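Local atomic coordinates of NH(3)-dependent NAD(+) synthetase (Francisella tularensis subsp. holarctica LVS, PDB entry 3FIU), a protein that belongs to the NAD synthase family of the HUP clan and has an alpha/beta fold built round a parallel sheet, here holding adenosine monophosphate and pyrophosphate. Residues D6-Q14 and L169-Y180; M25-L36 and A49-I60. One frame throughout, in Å; residues are numbered along the deposited sequence.

Contact 1 of 2, residues D6-Q14 and L169-Y180; sequences DFSPKEYSQ and LKKSQVFELGKY. With POP (pyrophosphate 2-), chain H.
Tyr180 and Lys10 share a water, which lies 2.7 Å from Tyr180 OH and donates to Lys10 O at 2.8 Å. The Tyr180 ring swings out to this site with CG anti to its own N (chi1 175°), and Lys10 CA sits over one face, 4.0 Å from the ring centroid, as a CH-pi partner. Pro9 CB packs on Tyr180 CB, while Lys10 CG brushes the hydroxyl before the extended chain leads away. In this alpha/beta domain the start of helix 9-25 (residues 9-14) packs across helix 171-180, the axes of these segments 9.8 Å apart and at 92°, with Phe7, just ahead of the first helix, filling the angle. Gln173 CG covers one face of the Phe7 ring at 3.9 Å from its centroid, and Pro9 N lies over the opposite face; Leu177 CG and Glu176 OE1 meet its edge. The Gln173 amide, 42° from the ring plane, has its rotation fixed by OE1 accepting from the backbone N of Lys170, the N-cap residue of helix 171-180, at 3.1 Å. Deeper in, Leu169 CD2 presses on Tyr12 CE2 at 3.4 Å, and Tyr12 OH bonds Phe249 OXT of the second subunit. Two residues on from Leu169, Lys171 NZ donates to pyrophosphate O5 at 2.7 Å.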
loop_
_atom_site.group_PDB
_atom_site.type_symbol
_atom_site.label_atom_id
_atom_site.label_comp_id
_atom_site.label_asym_id
_atom_site.label_seq_id
_atom_site.Cartn_x
_atom_site.Cartn_y
_atom_site.Cartn_z
ATOM N N ASP A 6 -19.102 -19.762 15.855
ATOM C CA ASP A 6 -19.854 -21.023 15.586
ATOM C C ASP A 6 -20.405 -20.979 14.166
ATOM O O ASP A 6 -21.553 -20.574 13.930
ATOM C CB ASP A 6 -20.980 -21.224 16.601
ATOM C CG ASP A 6 -21.057 -22.662 17.101
ATOM O OD1 ASP A 6 -20.134 -23.084 17.842
ATOM O OD2 ASP A 6 -22.030 -23.372 16.751
ATOM N N PHE A 7 -19.572 -21.418 13.229
ATOM C CA PHE A 7 -19.781 -21.157 11.804
ATOM C C PHE A 7 -20.894 -21.959 11.122
ATOM O O PHE A 7 -20.930 -23.186 11.192
ATOM C CB PHE A 7 -18.465 -21.353 11.046
ATOM C CG PHE A 7 -18.535 -20.958 9.596
ATOM C CD1 PHE A 7 -18.559 -19.612 9.227
ATOM C CD2 PHE A 7 -18.570 -21.927 8.603
ATOM C CE1 PHE A 7 -18.615 -19.247 7.894
ATOM C CE2 PHE A 7 -18.620 -21.563 7.257
ATOM C CZ PHE A 7 -18.643 -20.222 6.911
ATOM N N SER A 8 -21.777 -21.232 10.453
ATOM C CA SER A 8 -22.767 -21.786 9.541
ATOM C C SER A 8 -22.756 -20.923 8.264
ATOM O O SER A 8 -22.935 -19.701 8.347
ATOM C CB SER A 8 -24.158 -21.800 10.208
ATOM O OG SER A 8 -25.204 -21.440 9.314
ATOM N N PRO A 9 -22.503 -21.551 7.091
ATOM C CA PRO A 9 -22.429 -20.846 5.814
ATOM C C PRO A 9 -23.573 -19.868 5.551
ATOM O O PRO A 9 -23.317 -18.711 5.216
ATOM C CB PRO A 9 -22.404 -21.988 4.787
ATOM C CG PRO A 9 -21.707 -23.075 5.492
ATOM C CD PRO A 9 -22.198 -22.988 6.923
ATOM N N LYS A 10 -24.816 -20.309 5.738
ATOM C CA LYS A 10 -25.965 -19.455 5.482
ATOM C C LYS A 10 -25.973 -18.207 6.359
ATOM O O LYS A 10 -26.186 -17.094 5.886
ATOM C CB LYS A 10 -27.290 -20.226 5.666
ATOM C CG LYS A 10 -28.514 -19.381 5.349
ATOM C CD LYS A 10 -29.856 -20.081 5.603
ATOM C CE LYS A 10 -30.975 -19.139 5.169
ATOM N NZ LYS A 10 -32.326 -19.748 5.098
ATOM N N GLU A 11 -25.770 -18.416 7.649
ATOM C CA GLU A 11 -25.942 -17.347 8.608
ATOM C C GLU A 11 -24.806 -16.342 8.489
ATOM O O GLU A 11 -25.055 -15.139 8.435
ATOM C CB GLU A 11 -26.078 -17.923 10.024
ATOM C CG GLU A 11 -27.251 -18.919 10.108
ATOM C CD GLU A 11 -27.929 -18.966 11.469
ATOM O OE1 GLU A 11 -27.643 -18.098 12.335
ATOM O OE2 GLU A 11 -28.770 -19.879 11.670
ATOM N N TYR A 12 -23.580 -16.860 8.418
ATOM C CA TYR A 12 -22.375 -16.041 8.273
ATOM C C TYR A 12 -22.397 -15.261 6.965
ATOM O O TYR A 12 -22.111 -14.074 6.949
ATOM C CB TYR A 12 -21.092 -16.885 8.366
ATOM C CG TYR A 12 -19.880 -16.049 8.722
ATOM C CD1 TYR A 12 -19.576 -15.769 10.058
ATOM C CD2 TYR A 12 -19.060 -15.488 7.730
ATOM C CE1 TYR A 12 -18.476 -14.967 10.405
ATOM C CE2 TYR A 12 -17.944 -14.677 8.072
ATOM C CZ TYR A 12 -17.665 -14.424 9.406
ATOM O OH TYR A 12 -16.585 -13.645 9.759
ATOM N N SER A 13 -22.732 -15.934 5.873
ATOM C CA SER A 13 -22.888 -15.276 4.604
ATOM C C SER A 13 -23.782 -14.039 4.705
ATOM O O SER A 13 -23.407 -12.963 4.240
ATOM C CB SER A 13 -23.430 -16.259 3.566
ATOM O OG SER A 13 -23.377 -15.686 2.286
ATOM N N GLN A 14 -24.951 -14.173 5.336
ATOM C CA GLN A 14 -25.871 -13.050 5.448
ATOM C C GLN A 14 -25.303 -11.935 6.318
ATOM O O GLN A 14 -25.500 -10.755 6.015
ATOM C CB GLN A 14 -27.246 -13.483 5.974
ATOM C CG GLN A 14 -28.301 -12.384 5.873
ATOM C CD GLN A 14 -28.430 -11.847 4.448
ATOM O OE1 GLN A 14 -28.736 -12.600 3.520
ATOM N NE2 GLN A 14 -28.172 -10.548 4.267
ATOM N N LEU A 169 -11.857 -15.735 8.605
ATOM C CA LEU A 169 -12.209 -17.103 8.173
ATOM C C LEU A 169 -11.035 -18.050 7.916
ATOM O O LEU A 169 -10.047 -17.689 7.259
ATOM C CB LEU A 169 -13.061 -17.035 6.893
ATOM C CG LEU A 169 -14.401 -16.298 6.917
ATOM C CD1 LEU A 169 -15.020 -16.247 5.518
ATOM C CD2 LEU A 169 -15.380 -16.922 7.895
ATOM N N LYS A 170 -11.171 -19.282 8.406
ATOM C CA LYS A 170 -10.246 -20.368 8.082
ATOM C C LYS A 170 -10.475 -20.750 6.626
ATOM O O LYS A 170 -11.561 -20.514 6.080
ATOM C CB LYS A 170 -10.557 -21.602 8.935
ATOM C CG LYS A 170 -10.129 -21.489 10.401
ATOM C CD LYS A 170 -10.584 -22.745 11.177
ATOM C CE LYS A 170 -12.061 -22.675 11.532
ATOM N NZ LYS A 170 -12.624 -24.018 11.919
ATOM N N LYS A 171 -9.480 -21.367 6.015
ATOM C CA LYS A 171 -9.591 -21.704 4.589
ATOM C C LYS A 171 -10.779 -22.655 4.333
ATOM O O LYS A 171 -11.533 -22.492 3.376
ATOM C CB LYS A 171 -8.271 -22.300 4.091
ATOM C CG LYS A 171 -8.182 -22.438 2.560
ATOM C CD LYS A 171 -8.045 -21.048 1.918
ATOM C CE LYS A 171 -7.878 -21.172 0.391
ATOM N NZ LYS A 171 -7.579 -19.797 -0.231
ATOM N N SER A 172 -10.970 -23.633 5.225
ATOM C CA SER A 172 -12.096 -24.547 5.107
ATOM C C SER A 172 -13.436 -23.815 5.159
ATOM O O SER A 172 -14.397 -24.221 4.481
ATOM C CB SER A 172 -12.030 -25.631 6.194
ATOM O OG SER A 172 -12.266 -25.046 7.463
ATOM N N GLN A 173 -13.513 -22.737 5.941
ATOM C CA GLN A 173 -14.729 -21.949 6.000
ATOM C C GLN A 173 -14.940 -21.125 4.733
ATOM O O GLN A 173 -16.078 -20.929 4.305
ATOM C CB GLN A 173 -14.754 -21.040 7.228
ATOM C CG GLN A 173 -14.912 -21.828 8.525
ATOM C CD GLN A 173 -14.630 -21.007 9.760
ATOM O OE1 GLN A 173 -13.824 -20.055 9.741
ATOM N NE2 GLN A 173 -15.267 -21.389 10.870
ATOM N N VAL A 174 -13.844 -20.650 4.144
ATOM C CA VAL A 174 -13.934 -20.005 2.822
ATOM C C VAL A 174 -14.519 -20.999 1.788
ATOM O O VAL A 174 -15.438 -20.649 1.031
ATOM C CB VAL A 174 -12.579 -19.432 2.372
ATOM C CG1 VAL A 174 -12.661 -18.863 0.922
ATOM C CG2 VAL A 174 -12.097 -18.338 3.382
ATOM N N PHE A 175 -13.998 -22.222 1.768
ATOM C CA PHE A 175 -14.516 -23.238 0.849
ATOM C C PHE A 175 -15.994 -23.566 1.112
ATOM O O PHE A 175 -16.770 -23.749 0.173
ATOM C CB PHE A 175 -13.663 -24.494 0.887
ATOM C CG PHE A 175 -12.426 -24.421 0.038
ATOM C CD1 PHE A 175 -11.170 -24.476 0.617
ATOM C CD2 PHE A 175 -12.519 -24.347 -1.346
ATOM C CE1 PHE A 175 -9.999 -24.442 -0.156
ATOM C CE2 PHE A 175 -11.347 -24.298 -2.134
ATOM C CZ PHE A 175 -10.095 -24.340 -1.535
ATOM N N GLU A 176 -16.379 -23.642 2.387
ATOM C CA GLU A 176 -17.778 -23.862 2.745
ATOM C C GLU A 176 -18.682 -22.762 2.193
ATOM O O GLU A 176 -19.778 -23.035 1.702
ATOM C CB GLU A 176 -17.963 -23.950 4.266
ATOM C CG GLU A 176 -17.461 -25.215 4.881
ATOM C CD GLU A 176 -17.814 -25.295 6.357
ATOM O OE1 GLU A 176 -19.012 -25.088 6.689
ATOM O OE2 GLU A 176 -16.901 -25.562 7.172
ATOM N N LEU A 177 -18.219 -21.520 2.280
ATOM C CA LEU A 177 -18.940 -20.389 1.686
ATOM C C LEU A 177 -19.009 -20.506 0.164
ATOM O O LEU A 177 -20.066 -20.280 -0.442
ATOM C CB LEU A 177 -18.285 -19.062 2.088
ATOM C CG LEU A 177 -18.535 -18.572 3.519
ATOM C CD1 LEU A 177 -17.801 -17.269 3.702
ATOM C CD2 LEU A 177 -20.027 -18.393 3.745
ATOM N N GLY A 178 -17.899 -20.892 -0.441
ATOM C CA GLY A 178 -17.869 -21.146 -1.886
ATOM C C GLY A 178 -18.928 -22.137 -2.333
ATOM O O GLY A 178 -19.687 -21.868 -3.267
ATOM N N LYS A 179 -19.001 -23.270 -1.653
ATOM C CA LYS A 179 -20.003 -24.280 -1.938
ATOM C C LYS A 179 -21.430 -23.710 -1.771
ATOM O O LYS A 179 -22.294 -23.913 -2.632
ATOM C CB LYS A 179 -19.789 -25.467 -1.015
ATOM C CG LYS A 179 -20.647 -26.691 -1.317
ATOM C CD LYS A 179 -20.405 -27.756 -0.245
ATOM C CE LYS A 179 -20.805 -29.153 -0.730
ATOM N NZ LYS A 179 -22.226 -29.230 -1.182
ATOM N N TYR A 180 -21.669 -22.998 -0.671
ATOM C CA TYR A 180 -22.981 -22.390 -0.404
ATOM C C TYR A 180 -23.370 -21.348 -1.466
ATOM O O TYR A 180 -24.548 -21.205 -1.795
ATOM C CB TYR A 180 -22.991 -21.760 1.008
ATOM C CG TYR A 180 -24.251 -20.996 1.333
ATOM C CD1 TYR A 180 -25.436 -21.675 1.614
ATOM C CD2 TYR A 180 -24.278 -19.597 1.327
ATOM C CE1 TYR A 180 -26.606 -20.991 1.910
ATOM C CE2 TYR A 180 -25.448 -18.904 1.605
ATOM C CZ TYR A 180 -26.612 -19.614 1.895
ATOM O OH TYR A 180 -27.785 -18.964 2.195
HETATM P P1 POP H . -7.422 -16.401 -4.549
HETATM O O1 POP H . -8.806 -16.004 -4.999
HETATM O O2 POP H . -6.936 -15.520 -3.433
HETATM O O3 POP H . -6.385 -16.408 -5.662
HETATM O O POP H . -7.525 -17.891 -3.913
HETATM P P2 POP H . -6.243 -18.696 -3.360
HETATM O O4 POP H . -5.638 -17.938 -2.189
HETATM O O5 POP H . -6.882 -19.969 -2.882
HETATM O O6 POP H . -5.220 -18.989 -4.430
HETATM O O HOH W 1 -27.280 -16.646 3.402
#

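Contact 2 of 2, residues M25-L36 and A49-I60. With AMP (adenosine monophosphate), chain G.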
loop_
_atom_site.group_PDB
_atom_site.type_symbol
_atom_site.label_atom_id
_atom_site.label_comp_id
_atom_site.label_asym_id
_atom_site.label_seq_id
_atom_site.Cartn_x
_atom_site.Cartn_y
_atom_site.Cartn_z
ATOM N N MET A 25 -22.031 1.706 2.241
ATOM C CA MET A 25 -22.927 2.848 2.452
ATOM C C MET A 25 -22.288 3.909 3.354
ATOM O O MET A 25 -22.236 5.090 2.986
ATOM C CB MET A 25 -24.250 2.381 3.076
ATOM C CG MET A 25 -25.134 1.571 2.147
ATOM S SD MET A 25 -25.518 2.504 0.657
ATOM C CE MET A 25 -26.551 3.808 1.355
ATOM N N ASN A 26 -21.789 3.482 4.516
ATOM C CA ASN A 26 -21.235 4.399 5.510
ATOM C C ASN A 26 -19.834 4.917 5.198
ATOM O O ASN A 26 -19.321 5.770 5.920
ATOM C CB ASN A 26 -21.222 3.765 6.908
ATOM C CG ASN A 26 -22.625 3.504 7.456
ATOM O OD1 ASN A 26 -22.816 2.616 8.304
ATOM N ND2 ASN A 26 -23.614 4.275 6.974
ATOM N N TYR A 27 -19.217 4.408 4.133
ATOM C CA TYR A 27 -17.802 4.691 3.876
ATOM C C TYR A 27 -17.497 6.181 3.681
ATOM O O TYR A 27 -16.597 6.697 4.322
ATOM C CB TYR A 27 -17.274 3.872 2.705
ATOM C CG TYR A 27 -15.766 3.730 2.694
ATOM C CD1 TYR A 27 -15.143 2.768 3.480
ATOM C CD2 TYR A 27 -14.965 4.547 1.872
ATOM C CE1 TYR A 27 -13.753 2.600 3.462
ATOM C CE2 TYR A 27 -13.565 4.384 1.844
ATOM C CZ TYR A 27 -12.977 3.402 2.642
ATOM O OH TYR A 27 -11.606 3.228 2.636
ATOM N N PRO A 28 -18.239 6.883 2.800
ATOM C CA PRO A 28 -19.273 6.507 1.832
ATOM C C PRO A 28 -18.720 6.099 0.478
ATOM O O PRO A 28 -17.720 6.664 0.021
ATOM C CB PRO A 28 -20.054 7.806 1.659
ATOM C CG PRO A 28 -19.004 8.855 1.775
ATOM C CD PRO A 28 -18.052 8.351 2.837
ATOM N N ALA A 29 -19.390 5.140 -0.168
ATOM C CA ALA A 29 -19.036 4.705 -1.527
ATOM C C ALA A 29 -20.285 4.164 -2.218
ATOM O O ALA A 29 -21.268 3.860 -1.551
ATOM C CB ALA A 29 -17.938 3.606 -1.492
ATOM N N GLU A 30 -20.234 4.010 -3.538
ATOM C CA GLU A 30 -21.391 3.506 -4.277
ATOM C C GLU A 30 -21.396 1.956 -4.380
ATOM O O GLU A 30 -22.452 1.332 -4.578
ATOM C CB GLU A 30 -21.463 4.182 -5.655
ATOM C CG GLU A 30 -21.804 5.685 -5.576
ATOM C CD GLU A 30 -21.514 6.448 -6.870
ATOM O OE1 GLU A 30 -21.636 5.868 -7.982
ATOM O OE2 GLU A 30 -21.165 7.647 -6.768
ATOM N N GLY A 31 -20.230 1.328 -4.202
ATOM C CA GLY A 31 -20.100 -0.115 -4.432
ATOM C C GLY A 31 -18.661 -0.591 -4.314
ATOM O O GLY A 31 -17.828 0.036 -3.612
ATOM N N PHE A 32 -18.359 -1.652 -5.052
ATOM C CA PHE A 32 -17.163 -2.435 -4.847
ATOM C C PHE A 32 -16.401 -2.678 -6.123
ATOM O O PHE A 32 -16.955 -2.685 -7.231
ATOM C CB PHE A 32 -17.547 -3.816 -4.276
ATOM C CG PHE A 32 -18.366 -3.747 -3.009
ATOM C CD1 PHE A 32 -19.750 -3.954 -3.046
ATOM C CD2 PHE A 32 -17.749 -3.474 -1.780
ATOM C CE1 PHE A 32 -20.509 -3.868 -1.858
ATOM C CE2 PHE A 32 -18.487 -3.414 -0.590
ATOM C CZ PHE A 32 -19.886 -3.590 -0.640
ATOM N N VAL A 33 -15.116 -2.939 -5.940
ATOM C CA VAL A 33 -14.308 -3.501 -7.005
ATOM C C VAL A 33 -13.427 -4.582 -6.372
ATOM O O VAL A 33 -13.031 -4.480 -5.177
ATOM C CB VAL A 33 -13.509 -2.401 -7.780
ATOM C CG1 VAL A 33 -12.490 -1.701 -6.879
ATOM C CG2 VAL A 33 -12.808 -2.978 -9.070
ATOM N N ILE A 34 -13.128 -5.609 -7.165
ATOM C CA ILE A 34 -12.398 -6.764 -6.659
ATOM C C ILE A 34 -11.567 -7.365 -7.786
ATOM O O ILE A 34 -12.020 -7.384 -8.924
ATOM C CB ILE A 34 -13.353 -7.801 -6.049
ATOM C CG1 ILE A 34 -12.543 -8.924 -5.386
ATOM C CG2 ILE A 34 -14.270 -8.403 -7.120
ATOM C CD1 ILE A 34 -13.323 -9.688 -4.364
ATOM N N GLY A 35 -10.331 -7.773 -7.479
ATOM C CA GLY A 35 -9.519 -8.513 -8.452
ATOM C C GLY A 35 -9.858 -10.003 -8.396
ATOM O O GLY A 35 -9.818 -10.620 -7.313
ATOM N N LEU A 36 -10.215 -10.579 -9.545
ATOM C CA LEU A 36 -10.570 -12.006 -9.615
ATOM C C LEU A 36 -9.475 -12.830 -10.252
ATOM O O LEU A 36 -9.193 -12.698 -11.450
ATOM C CB LEU A 36 -11.877 -12.224 -10.397
ATOM C CG LEU A 36 -13.255 -12.104 -9.788
ATOM C CD1 LEU A 36 -14.225 -12.660 -10.822
ATOM C CD2 LEU A 36 -13.399 -12.893 -8.504
ATOM N N ALA A 49 -20.103 -9.691 -2.367
ATOM C CA ALA A 49 -20.300 -8.303 -2.779
ATOM C C ALA A 49 -21.550 -8.214 -3.635
ATOM O O ALA A 49 -22.415 -7.350 -3.404
ATOM C CB ALA A 49 -19.113 -7.795 -3.568
ATOM N N VAL A 50 -21.652 -9.118 -4.611
ATOM C CA VAL A 50 -22.798 -9.132 -5.523
ATOM C C VAL A 50 -24.125 -9.246 -4.767
ATOM O O VAL A 50 -25.105 -8.598 -5.141
ATOM C CB VAL A 50 -22.677 -10.227 -6.595
ATOM C CG1 VAL A 50 -23.976 -10.316 -7.371
ATOM C CG2 VAL A 50 -21.527 -9.873 -7.534
ATOM N N LYS A 51 -24.140 -10.043 -3.698
ATOM C CA LYS A 51 -25.358 -10.245 -2.897
ATOM C C LYS A 51 -25.857 -9.009 -2.153
ATOM O O LYS A 51 -27.029 -8.951 -1.771
ATOM C CB LYS A 51 -25.162 -11.382 -1.899
ATOM C CG LYS A 51 -25.154 -12.770 -2.551
ATOM C CD LYS A 51 -25.864 -13.783 -1.695
ATOM C CE LYS A 51 -26.032 -15.085 -2.444
ATOM N NZ LYS A 51 -27.024 -14.958 -3.543
ATOM N N THR A 52 -24.990 -8.019 -1.935
ATOM C CA THR A 52 -25.421 -6.754 -1.318
ATOM C C THR A 52 -26.377 -5.975 -2.223
ATOM O O THR A 52 -27.050 -5.063 -1.763
ATOM C CB THR A 52 -24.232 -5.775 -1.041
ATOM O OG1 THR A 52 -23.702 -5.300 -2.284
ATOM C CG2 THR A 52 -23.134 -6.418 -0.183
ATOM N N GLY A 53 -26.390 -6.311 -3.513
ATOM C CA GLY A 53 -27.130 -5.550 -4.522
ATOM C C GLY A 53 -26.499 -4.217 -4.913
ATOM O O GLY A 53 -27.071 -3.476 -5.716
ATOM N N LEU A 54 -25.333 -3.893 -4.348
ATOM C CA LEU A 54 -24.596 -2.685 -4.743
ATOM C C LEU A 54 -23.722 -2.958 -5.967
ATOM O O LEU A 54 -23.293 -4.087 -6.151
ATOM C CB LEU A 54 -23.743 -2.161 -3.591
ATOM C CG LEU A 54 -24.477 -1.763 -2.293
ATOM C CD1 LEU A 54 -23.487 -1.693 -1.137
ATOM C CD2 LEU A 54 -25.189 -0.439 -2.482
ATOM N N PRO A 55 -23.498 -1.935 -6.822
ATOM C CA PRO A 55 -22.637 -2.069 -8.001
ATOM C C PRO A 55 -21.322 -2.753 -7.640
ATOM O O PRO A 55 -20.684 -2.389 -6.657
ATOM C CB PRO A 55 -22.381 -0.622 -8.419
ATOM C CG PRO A 55 -23.653 0.105 -8.027
ATOM C CD PRO A 55 -24.100 -0.586 -6.732
ATOM N N THR A 56 -20.934 -3.745 -8.430
ATOM C CA THR A 56 -19.770 -4.575 -8.103
ATOM C C THR A 56 -19.048 -4.828 -9.424
ATOM O O THR A 56 -19.656 -5.324 -10.353
ATOM C CB THR A 56 -20.183 -5.942 -7.487
ATOM O OG1 THR A 56 -20.794 -5.739 -6.201
ATOM C CG2 THR A 56 -18.943 -6.868 -7.293
ATOM N N THR A 57 -17.767 -4.497 -9.496
ATOM C CA THR A 57 -17.010 -4.735 -10.747
ATOM C C THR A 57 -15.845 -5.637 -10.444
ATOM O O THR A 57 -15.177 -5.457 -9.407
ATOM C CB THR A 57 -16.481 -3.380 -11.286
ATOM O OG1 THR A 57 -17.601 -2.558 -11.621
ATOM C CG2 THR A 57 -15.556 -3.533 -12.547
ATOM N N ALA A 58 -15.552 -6.558 -11.373
ATOM C CA ALA A 58 -14.378 -7.420 -11.256
ATOM C C ALA A 58 -13.296 -7.057 -12.260
ATOM O O ALA A 58 -13.585 -6.825 -13.430
ATOM C CB ALA A 58 -14.761 -8.887 -11.431
ATOM N N LEU A 59 -12.045 -7.030 -11.805
ATOM C CA LEU A 59 -10.940 -6.887 -12.712
ATOM C C LEU A 59 -10.206 -8.223 -12.810
ATOM O O LEU A 59 -9.864 -8.818 -11.806
ATOM C CB LEU A 59 -9.979 -5.777 -12.246
ATOM C CG LEU A 59 -10.576 -4.396 -12.024
ATOM C CD1 LEU A 59 -9.420 -3.384 -11.785
ATOM C CD2 LEU A 59 -11.442 -4.000 -13.236
ATOM N N ILE A 60 -9.981 -8.680 -14.034
ATOM C CA ILE A 60 -9.067 -9.790 -14.276
ATOM C C ILE A 60 -7.770 -9.233 -14.813
ATOM O O ILE A 60 -7.749 -8.529 -15.828
ATOM C CB ILE A 60 -9.670 -10.810 -15.236
ATOM C CG1 ILE A 60 -10.997 -11.333 -14.686
ATOM C CG2 ILE A 60 -8.641 -11.980 -15.566
ATOM C CD1 ILE A 60 -11.716 -12.270 -15.661
HETATM P P AMP G . -3.435 -15.191 -3.866
HETATM O O1P AMP G . -3.979 -15.336 -2.457
HETATM O O2P AMP G . -1.996 -14.649 -3.878
HETATM O O3P AMP G . -3.641 -16.307 -4.829
HETATM O "O5'" AMP G . -4.212 -13.915 -4.512
HETATM C "C5'" AMP G . -4.449 -12.752 -3.693
HETATM C "C4'" AMP G . -5.445 -11.861 -4.414
HETATM O "O4'" AMP G . -4.821 -11.140 -5.485
HETATM C "C3'" AMP G . -6.561 -12.632 -5.107
HETATM O "O3'" AMP G . -7.545 -12.977 -4.142
HETATM C "C2'" AMP G . -7.063 -11.605 -6.117
HETATM O "O2'" AMP G . -7.999 -10.685 -5.513
HETATM C "C1'" AMP G . -5.778 -10.876 -6.516
HETATM N N9 AMP G . -5.252 -11.485 -7.760
HETATM C C8 AMP G . -4.260 -12.409 -7.872
HETATM N N7 AMP G . -4.052 -12.752 -9.171
HETATM C C5 AMP G . -4.956 -12.055 -9.900
HETATM C C6 AMP G . -5.267 -11.933 -11.337
HETATM N N6 AMP G . -4.606 -12.682 -12.250
HETATM N N1 AMP G . -6.250 -11.070 -11.654
HETATM C C2 AMP G . -6.944 -10.335 -10.762
HETATM N N3 AMP G . -6.706 -10.374 -9.421
HETATM C C4 AMP G . -5.728 -11.211 -8.973
#
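The Phe32 ring meets two threonine hydroxyls at its edge, Thr52 OG1 near CE1 (3.5 Å) and Thr56 OG1 near CD1, both close to the ring plane. Ala49 CB and Leu54 CD1 approach it obliquely, and Ile138 and Ile140 add further packing from the same chain. Both hydroxyls are held by backbone. Thr52 OG1, set between N and the carbonyl carbon (chi1 69°), donates to Ala49 O at 2.7 Å; it also accepts from Leu54 N at 3.0 Å, and this second bond makes an ST turn where the chain leaves helix 40-51. Thr56 OG1 donates to Leu54 O at 3.0 Å.

Beyond the ring, the two strands run parallel, 17° apart. Phe32 N bonds Pro55 O, Phe32 O takes Thr57 N, and the pairing continues through Ile34 to Leu36 N, which bonds Leu59 O at 2.9 Å. Phe32, Ile34, Thr56 and Ala58 face helix 40-51; on the other side of the sheet, Val33 CG2 rests on Leu59 CG at 4.0 Å. There Thr57 OG1 is hydrogen-bonded to Tyr131 OH and to Arg137 NH1, and the latter also reaches Phe32 O.

At the C-terminal end of the strands, Gly35 O accepts from AMP O2' at 2.6 Å, while Leu36 O and Leu59 O lie close to C2 of the adenine. With no side chain at Gly35, the base can settle against the strand. Strand 31-35, helix 40-51 and strand 56-60 form a beta-alpha-beta crossover, carrying a nucleotide at its strand ends as in Rossmann-like HUP folds.

In the fold
Both segments of contact 2 fall between the two segments of contact 1 in the chain, helix 9-25 leading into strand 31-35, yet the contacts do not touch: their centres are 20 Å apart and their nearest atoms about 5 Å. Helix 40-51, whose last turn belongs to contact 2, joins them, with Leu48 against Ser13 of contact 1 and Ala46 against Ile34 of contact 2. Its Asp41, part of a magnesium site, forms a salt bridge with Lys171. Contact 1 supplies Lys171 to the pyrophosphate pocket and contact 2 supplies Gly35, Leu36, Leu59 and Ile60 to the AMP pocket. The side chain of Leu169 lies about 11 Å from a magnesium ion, whereas that of Leu36 is about 7 Å from pyrophosphate.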